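Uncharacterized protein ScGH5_18 (PDB 7LR8) is a glycoside hydrolase of family GH5, subfamily 18, that probably cleaves the Manβ1-4GlcNAc disaccharide released from the core of N-glycans. Local coordinates at residues E197-A200 with A201-D205; N152-N155 with Q156-G159; T210-H213 with S214-G218. The protein carries 1 engineered substitution. One frame throughout, in Å; residues are numbered along the deposited sequence.

Contact 1. Residues E197-A200 with A201-D205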
loop_
_atom_site.group_PDB
_atom_site.type_symbol
_atom_site.label_atom_id
_atom_site.label_comp_id
_atom_site.label_asym_id
_atom_site.label_seq_id
_atom_site.Cartn_x
_atom_site.Cartn_y
_atom_site.Cartn_z
ATOM N N GLU B 197 0.419 -1.020 -22.305
ATOM C CA GLU B 197 -0.390 -2.097 -21.749
ATOM C C GLU B 197 0.273 -3.448 -22.000
ATOM O O GLU B 197 0.889 -3.662 -23.051
ATOM C CB GLU B 197 -1.797 -2.078 -22.356
ATOM C CG GLU B 197 -2.456 -0.679 -22.393
ATOM C CD GLU B 197 -2.436 0.049 -21.054
ATOM O OE1 GLU B 197 -2.444 1.305 -21.048
ATOM O OE2 GLU B 197 -2.420 -0.616 -20.001
ATOM N N TYR B 198 0.158 -4.355 -21.029
ATOM C CA TYR B 198 0.746 -5.680 -21.199
ATOM C C TYR B 198 -0.093 -6.513 -22.170
ATOM O O TYR B 198 -1.194 -6.124 -22.566
ATOM C CB TYR B 198 0.928 -6.369 -19.847
ATOM C CG TYR B 198 -0.180 -7.298 -19.390
ATOM C CD1 TYR B 198 -1.333 -6.803 -18.797
ATOM C CD2 TYR B 198 -0.037 -8.682 -19.504
ATOM C CE1 TYR B 198 -2.338 -7.655 -18.355
ATOM C CE2 TYR B 198 -1.029 -9.540 -19.061
ATOM C CZ TYR B 198 -2.174 -9.019 -18.487
ATOM O OH TYR B 198 -3.153 -9.890 -18.053
ATOM N N ASP B 199 0.450 -7.672 -22.577
ATOM C CA ASP B 199 -0.011 -8.319 -23.808
ATOM C C ASP B 199 -1.444 -8.847 -23.737
ATOM O O ASP B 199 -1.953 -9.297 -24.770
ATOM C CB ASP B 199 0.971 -9.434 -24.243
ATOM C CG ASP B 199 1.110 -10.575 -23.228
ATOM O OD1 ASP B 199 0.156 -10.849 -22.460
ATOM O OD2 ASP B 199 2.196 -11.203 -23.213
ATOM N N ALA B 200 -2.116 -8.788 -22.579
ATOM C CA ALA B 200 -3.557 -9.036 -22.568
ATOM C C ALA B 200 -4.289 -8.120 -23.541
ATOM O O ALA B 200 -5.333 -8.496 -24.090
ATOM C CB ALA B 200 -4.123 -8.835 -21.162
ATOM N N ALA B 201 -3.756 -6.920 -23.779
ATOM C CA ALA B 201 -4.399 -6.011 -24.726
ATOM C C ALA B 201 -4.441 -6.594 -26.135
ATOM O O ALA B 201 -5.327 -6.242 -26.918
ATOM C CB ALA B 201 -3.682 -4.660 -24.738
ATOM N N TRP B 202 -3.500 -7.476 -26.481
ATOM C CA TRP B 202 -3.491 -8.121 -27.790
ATOM C C TRP B 202 -4.002 -9.554 -27.768
ATOM O O TRP B 202 -4.425 -10.053 -28.812
ATOM C CB TRP B 202 -2.071 -8.124 -28.384
ATOM C CG TRP B 202 -1.366 -6.818 -28.188
ATOM C CD1 TRP B 202 -0.539 -6.477 -27.158
ATOM C CD2 TRP B 202 -1.455 -5.669 -29.029
ATOM N NE1 TRP B 202 -0.099 -5.188 -27.313
ATOM C CE2 TRP B 202 -0.647 -4.669 -28.456
ATOM C CE3 TRP B 202 -2.136 -5.389 -30.212
ATOM C CZ2 TRP B 202 -0.503 -3.410 -29.025
ATOM C CZ3 TRP B 202 -1.991 -4.140 -30.778
ATOM C CH2 TRP B 202 -1.182 -3.165 -30.185
ATOM N N TYR B 203 -3.987 -10.219 -26.614
ATOM C CA TYR B 203 -4.124 -11.666 -26.561
ATOM C C TYR B 203 -5.376 -12.176 -25.851
ATOM O O TYR B 203 -5.763 -13.326 -26.094
ATOM C CB TYR B 203 -2.903 -12.281 -25.858
ATOM C CG TYR B 203 -1.604 -12.265 -26.633
ATOM C CD1 TYR B 203 -1.536 -11.827 -27.959
ATOM C CD2 TYR B 203 -0.436 -12.707 -26.034
ATOM C CE1 TYR B 203 -0.319 -11.838 -28.657
ATOM C CE2 TYR B 203 0.769 -12.723 -26.717
ATOM C CZ TYR B 203 0.826 -12.293 -28.020
ATOM O OH TYR B 203 2.044 -12.332 -28.680
ATOM N N LEU B 204 -6.008 -11.375 -24.994
ATOM C CA LEU B 204 -7.071 -11.832 -24.094
ATOM C C LEU B 204 -8.426 -11.353 -24.600
ATOM O O LEU B 204 -8.706 -10.150 -24.585
ATOM C CB LEU B 204 -6.840 -11.317 -22.677
ATOM C CG LEU B 204 -6.285 -12.208 -21.570
ATOM C CD1 LEU B 204 -6.707 -11.650 -20.222
ATOM C CD2 LEU B 204 -6.758 -13.642 -21.733
ATOM N N ASP B 205 -9.279 -12.292 -25.003
ATOM C CA ASP B 205 -10.648 -11.931 -25.348
ATOM C C ASP B 205 -11.317 -11.268 -24.153
ATOM O O ASP B 205 -11.083 -11.645 -23.001
ATOM C CB ASP B 205 -11.448 -13.164 -25.775
ATOM C CG ASP B 205 -10.859 -13.864 -26.984
ATOM O OD1 ASP B 205 -10.175 -13.214 -27.799
ATOM O OD2 ASP B 205 -11.088 -15.077 -27.120
#
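The Tyr203 ring and the Asp199 carboxylate cross at a slant, their planes 28° apart. Asp199 CG lies 3.8 Å from Tyr203 CD2, and both carboxylate oxygens lie to one side of the ring plane, by the CD2-CE2 border. Asp199 O also approaches this ring obliquely, close to its CB end. At the Trp202 indole the contact is different: Asp199 CA sits at the ring edge, near its plane, 3.9 Å from Trp202 CD1. The Tyr198 ring carries the backbone N of Ala200 over one face, towards the rim. Asp199 therefore touches two aromatic side chains, one with its carboxylate and one with its backbone. Its CG stands between the backbone N and the carbonyl carbon (chi1 62°), which carries the carboxylate to Tyr203. There OD2 accepts a hydrogen bond from Asn229 ND2.

This is the short helix 200-203, which follows strand 194-196 of the (β/α)8 barrel of this GH5 family protein. The turn leading into the helix is closed by Ala201 N, which donates to Tyr198 O at 2.9 Å. That bond is nearly straight, 174° at the hydrogen. Trp202 N donates to Asp199 O. Tyr203 N adds only weak bonds to Asp199 O and Ala200 O. Leu204 N then reaches Ala200 O at 3.1 Å, and Leu204 is the first residue to leave the helical conformation.

Ala200 CB packs on Leu204 CD1 at 3.9 Å. Glu197 CB meets Ala201 CB at 4.0 Å, but its chain bends at chi2 and takes the carboxylate elsewhere. Glu197 OE1 bonds with His195 ND1, and OE2 accepts from Asn155 N. Tyr198 belongs to the glycan pocket and touches the bound N-acetylglucosamine.

Contact 2. Residues N152-N155 with Q156-G159. Engineered in segment 152-155: Ala153 (natural residue Glu). With BMA (beta-D-mannopyranose), chain D.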
loop_
_atom_site.group_PDB
_atom_site.type_symbol
_atom_site.label_atom_id
_atom_site.label_comp_id
_atom_site.label_asym_id
_atom_site.label_seq_id
_atom_site.Cartn_x
_atom_site.Cartn_y
_atom_site.Cartn_z
ATOM N N ASN B 152 2.795 1.612 -15.824
ATOM C CA ASN B 152 3.353 0.343 -16.302
ATOM C C ASN B 152 2.272 -0.733 -16.303
ATOM O O ASN B 152 1.927 -1.287 -15.253
ATOM C CB ASN B 152 4.524 -0.097 -15.429
ATOM C CG ASN B 152 5.002 -1.484 -15.791
ATOM O OD1 ASN B 152 5.219 -1.755 -16.961
ATOM N ND2 ASN B 152 5.116 -2.378 -14.802
ATOM N N ALA B 153 1.735 -1.042 -17.484
ATOM C CA ALA B 153 0.751 -2.109 -17.640
ATOM C C ALA B 153 -0.399 -1.937 -16.652
ATOM O O ALA B 153 -0.804 -2.879 -15.962
ATOM C CB ALA B 153 1.405 -3.492 -17.476
ATOM N N ILE B 154 -0.935 -0.712 -16.590
ATOM C CA ILE B 154 -2.051 -0.431 -15.695
ATOM C C ILE B 154 -3.255 -1.291 -16.047
ATOM O O ILE B 154 -4.080 -1.583 -15.175
ATOM C CB ILE B 154 -2.408 1.078 -15.720
ATOM C CG1 ILE B 154 -3.278 1.446 -14.510
ATOM C CG2 ILE B 154 -3.120 1.460 -17.010
ATOM C CD1 ILE B 154 -2.482 1.616 -13.238
ATOM N N ASN B 155 -3.354 -1.743 -17.304
ATOM C CA ASN B 155 -4.445 -2.628 -17.703
ATOM C C ASN B 155 -4.507 -3.906 -16.878
ATOM O O ASN B 155 -5.550 -4.567 -16.880
ATOM C CB ASN B 155 -4.353 -2.988 -19.199
ATOM C CG ASN B 155 -3.104 -3.814 -19.571
ATOM O OD1 ASN B 155 -1.986 -3.539 -19.130
ATOM N ND2 ASN B 155 -3.308 -4.815 -20.411
ATOM N N GLN B 156 -3.424 -4.291 -16.192
ATOM C CA GLN B 156 -3.504 -5.524 -15.411
ATOM C C GLN B 156 -4.433 -5.396 -14.205
ATOM O O GLN B 156 -4.793 -6.420 -13.623
ATOM C CB GLN B 156 -2.104 -5.981 -14.966
ATOM C CG GLN B 156 -1.472 -5.128 -13.863
ATOM C CD GLN B 156 -1.612 -5.728 -12.480
ATOM O OE1 GLN B 156 -1.420 -6.922 -12.282
ATOM N NE2 GLN B 156 -1.947 -4.884 -11.507
ATOM N N PHE B 157 -4.857 -4.184 -13.839
ATOM C CA PHE B 157 -5.841 -4.028 -12.777
ATOM C C PHE B 157 -7.274 -4.206 -13.261
ATOM O O PHE B 157 -8.190 -4.187 -12.428
ATOM C CB PHE B 157 -5.714 -2.643 -12.126
ATOM C CG PHE B 157 -4.471 -2.473 -11.293
ATOM C CD1 PHE B 157 -4.414 -2.987 -9.999
ATOM C CD2 PHE B 157 -3.368 -1.774 -11.795
ATOM C CE1 PHE B 157 -3.278 -2.823 -9.222
ATOM C CE2 PHE B 157 -2.225 -1.616 -11.031
ATOM C CZ PHE B 157 -2.183 -2.139 -9.736
ATOM N N SER B 158 -7.493 -4.364 -14.570
ATOM C CA SER B 158 -8.804 -4.121 -15.156
ATOM C C SER B 158 -9.639 -5.378 -15.354
ATOM O O SER B 158 -10.827 -5.263 -15.690
ATOM C CB SER B 158 -8.663 -3.368 -16.496
ATOM O OG SER B 158 -8.217 -4.201 -17.552
ATOM N N GLY B 159 -9.077 -6.558 -15.126
ATOM C CA GLY B 159 -9.858 -7.771 -15.285
ATOM C C GLY B 159 -9.028 -9.006 -15.014
ATOM O O GLY B 159 -7.902 -8.932 -14.510
HETATM C C1 BMA D . 6.427 -6.811 -16.813
HETATM C C2 BMA D . 7.108 -5.578 -16.138
HETATM C C3 BMA D . 7.407 -5.917 -14.692
HETATM C C4 BMA D . 8.090 -7.349 -14.588
HETATM C C5 BMA D . 8.465 -7.900 -15.993
HETATM C C6 BMA D . 9.026 -9.305 -15.960
HETATM O O2 BMA D . 6.281 -4.426 -16.185
HETATM O O3 BMA D . 6.213 -5.792 -13.878
HETATM O O4 BMA D . 9.247 -7.224 -13.808
HETATM O O5 BMA D . 7.286 -7.975 -16.815
HETATM O O6 BMA D . 8.000 -10.165 -15.408
#
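Gln156 and Ala153 meet where a 3-10 turn begins, just after strand 145-152 of the (β/α)8 barrel. Gln156 CB lies 3.5 Å from Ala153 O. CG comes closer to the same oxygen, at 3.1 Å, because a chi1 of 72° folds it back over its own backbone. The chain then turns aside. NE2 ends over the centre of the Phe157 ring, 3.1 Å above its plane, and has a weak hydrogen bond to Asp104 OD1. OE1 accepts from Trp113 NE1 of the second subunit, so the tip reaches across to the other chain of the assembly.

Ala153 is an engineered replacement of a glutamate. Its carbonyl accepts from Gln156 N, and Ile154 O accepts from Phe157 N at 3.0 Å. These i to i+3 bonds define the turn. Ile154 CD1 packs 3.8 Å from Phe157 CD2, the two side chains crossing at about a right angle.

Before the turn, Asn152 points into the glycan pocket. Its ND2 donates to O2 of the mannose (BMA) at 2.7 Å and also to His99 O. Its OD1 accepts from Arg54 NH2, which helps fix the amide. Asn152 and the natural glutamate at 153 probably form the Asn-Glu pair characteristic of GH5 and related families.

Asn155 O takes two donors. Ser158 N approaches from above the carbonyl plane, whereas Ser158 OG lies in that plane, on a lone pair, at 2.8 Å.

Contact 3. Residues T210-H213 with S214-G218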
loop_
_atom_site.group_PDB
_atom_site.type_symbol
_atom_site.label_atom_id
_atom_site.label_comp_id
_atom_site.label_asym_id
_atom_site.label_seq_id
_atom_site.Cartn_x
_atom_site.Cartn_y
_atom_site.Cartn_z
ATOM N N THR B 210 -7.830 -2.497 -25.377
ATOM C CA THR B 210 -7.903 -3.136 -26.682
ATOM C C THR B 210 -6.679 -2.828 -27.536
ATOM O O THR B 210 -5.904 -1.911 -27.236
ATOM C CB THR B 210 -9.160 -2.680 -27.434
ATOM O OG1 THR B 210 -9.041 -1.286 -27.762
ATOM C CG2 THR B 210 -10.417 -2.904 -26.582
ATOM N N PRO B 211 -6.466 -3.588 -28.616
ATOM C CA PRO B 211 -5.417 -3.193 -29.571
ATOM C C PRO B 211 -5.637 -1.802 -30.133
ATOM O O PRO B 211 -4.677 -1.053 -30.346
ATOM C CB PRO B 211 -5.515 -4.264 -30.663
ATOM C CG PRO B 211 -6.160 -5.451 -29.989
ATOM C CD PRO B 211 -7.113 -4.861 -28.990
ATOM N N ALA B 212 -6.890 -1.430 -30.377
ATOM C CA ALA B 212 -7.171 -0.091 -30.882
ATOM C C ALA B 212 -6.721 0.985 -29.895
ATOM O O ALA B 212 -6.175 2.018 -30.307
ATOM C CB ALA B 212 -8.661 0.043 -31.190
ATOM N N HIS B 213 -6.941 0.770 -28.588
ATOM C CA HIS B 213 -6.479 1.746 -27.599
ATOM C C HIS B 213 -4.970 1.937 -27.687
ATOM O O HIS B 213 -4.474 3.071 -27.630
ATOM C CB HIS B 213 -6.835 1.315 -26.174
ATOM C CG HIS B 213 -8.302 1.230 -25.876
ATOM N ND1 HIS B 213 -8.808 0.336 -24.957
ATOM C CD2 HIS B 213 -9.360 1.952 -26.319
ATOM C CE1 HIS B 213 -10.116 0.486 -24.870
ATOM N NE2 HIS B 213 -10.478 1.462 -25.683
ATOM N N SER B 214 -4.220 0.835 -27.794
ATOM C CA SER B 214 -2.762 0.924 -27.793
ATOM C C SER B 214 -2.238 1.615 -29.049
ATOM O O SER B 214 -1.258 2.369 -28.991
ATOM C CB SER B 214 -2.156 -0.474 -27.666
ATOM O OG SER B 214 -2.284 -0.956 -26.335
ATOM N N ALA B 215 -2.875 1.375 -30.192
ATOM C CA ALA B 215 -2.396 1.877 -31.472
ATOM C C ALA B 215 -3.042 3.194 -31.889
ATOM O O ALA B 215 -2.587 3.809 -32.859
ATOM C CB ALA B 215 -2.627 0.823 -32.568
ATOM N N ARG B 216 -4.079 3.651 -31.189
ATOM C CA ARG B 216 -4.773 4.866 -31.598
ATOM C C ARG B 216 -4.888 5.926 -30.511
ATOM O O ARG B 216 -5.402 7.018 -30.790
ATOM C CB ARG B 216 -6.177 4.521 -32.123
ATOM C CG ARG B 216 -6.140 3.578 -33.308
ATOM C CD ARG B 216 -7.523 3.093 -33.720
ATOM N NE ARG B 216 -7.417 1.940 -34.613
ATOM C CZ ARG B 216 -8.444 1.198 -35.019
ATOM N NH1 ARG B 216 -9.679 1.480 -34.616
ATOM N NH2 ARG B 216 -8.232 0.168 -35.831
ATOM N N ILE B 217 -4.443 5.646 -29.286
ATOM C CA ILE B 217 -4.400 6.622 -28.204
ATOM C C ILE B 217 -2.950 6.768 -27.762
ATOM O O ILE B 217 -2.240 5.766 -27.623
ATOM C CB ILE B 217 -5.298 6.191 -27.023
ATOM C CG1 ILE B 217 -6.730 5.924 -27.496
ATOM C CG2 ILE B 217 -5.320 7.245 -25.946
ATOM C CD1 ILE B 217 -7.659 5.475 -26.382
ATOM N N GLY B 218 -2.504 8.009 -27.556
ATOM C CA GLY B 218 -1.116 8.267 -27.220
ATOM C C GLY B 218 -0.230 8.325 -28.463
ATOM O O GLY B 218 -0.628 7.975 -29.571
HETATM O O HOH W 1 -4.678 -1.138 -24.802
#
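His213 CG (chi1 -64°) and Ile217 CG1 (chi1 -55°) are both anti to the carbonyl carbon of their own residue. With similar first torsions and the residues one turn apart, the side chains lie side by side and point the same way. Ile217 CD1 meets His213 CD2 at 3.9 Å, oblique to the ring. One face of that ring carries Thr210 OG1, 3.2 Å above its centre.

Thr210 is the N-cap of helix 211-216, and its OG1 accepts from His213 N at 3.1 Å. Ser214 N donates to Thr210 O. A water bridges Thr210 O and Ser214 OG, donating to the carbonyl. Further along, Ala215 N bonds to Pro211 O, and Ile217 N to His213 O at 3.1 Å.

Arg216 is extended from CG to NE and runs back beside Ala212. Ala212 CB lies over one face of the guanidinium, 3.9 Å from Arg216 NH1. Arg216 NE donates to Trp256 O.

The helix packs on two other helices and a barrel strand. His213 and Ile217 lie against helix 170-187. Pro211 and Ser214 touch Trp202 of helix 200-203. Ser214 and Ile217 rest on His195 of strand 194-196, whose NE2 donates to His213 O.

How the contacts relate
Along the chain the order is contact 2, contact 1, contact 3. Contact 2 follows barrel strand 145-152, and contact 1 follows the adjacent strand 194-196. Contact 3 comes before strand 221-225. The centres of contacts 1 and 2 are about 10 Å apart. They meet through Tyr198 N with Asn155 OD1 and through Tyr198 CB against Ala153 CB, so two pocket-lining loops are tied together. The centres of contacts 1 and 3 are about 11 Å apart, on successive helices 200-203 and 211-216, whose side chains touch. Contacts 2 and 3 do not touch. Contacts 1 and 2 reach the bound glycan, whereas contact 3 lies further from it.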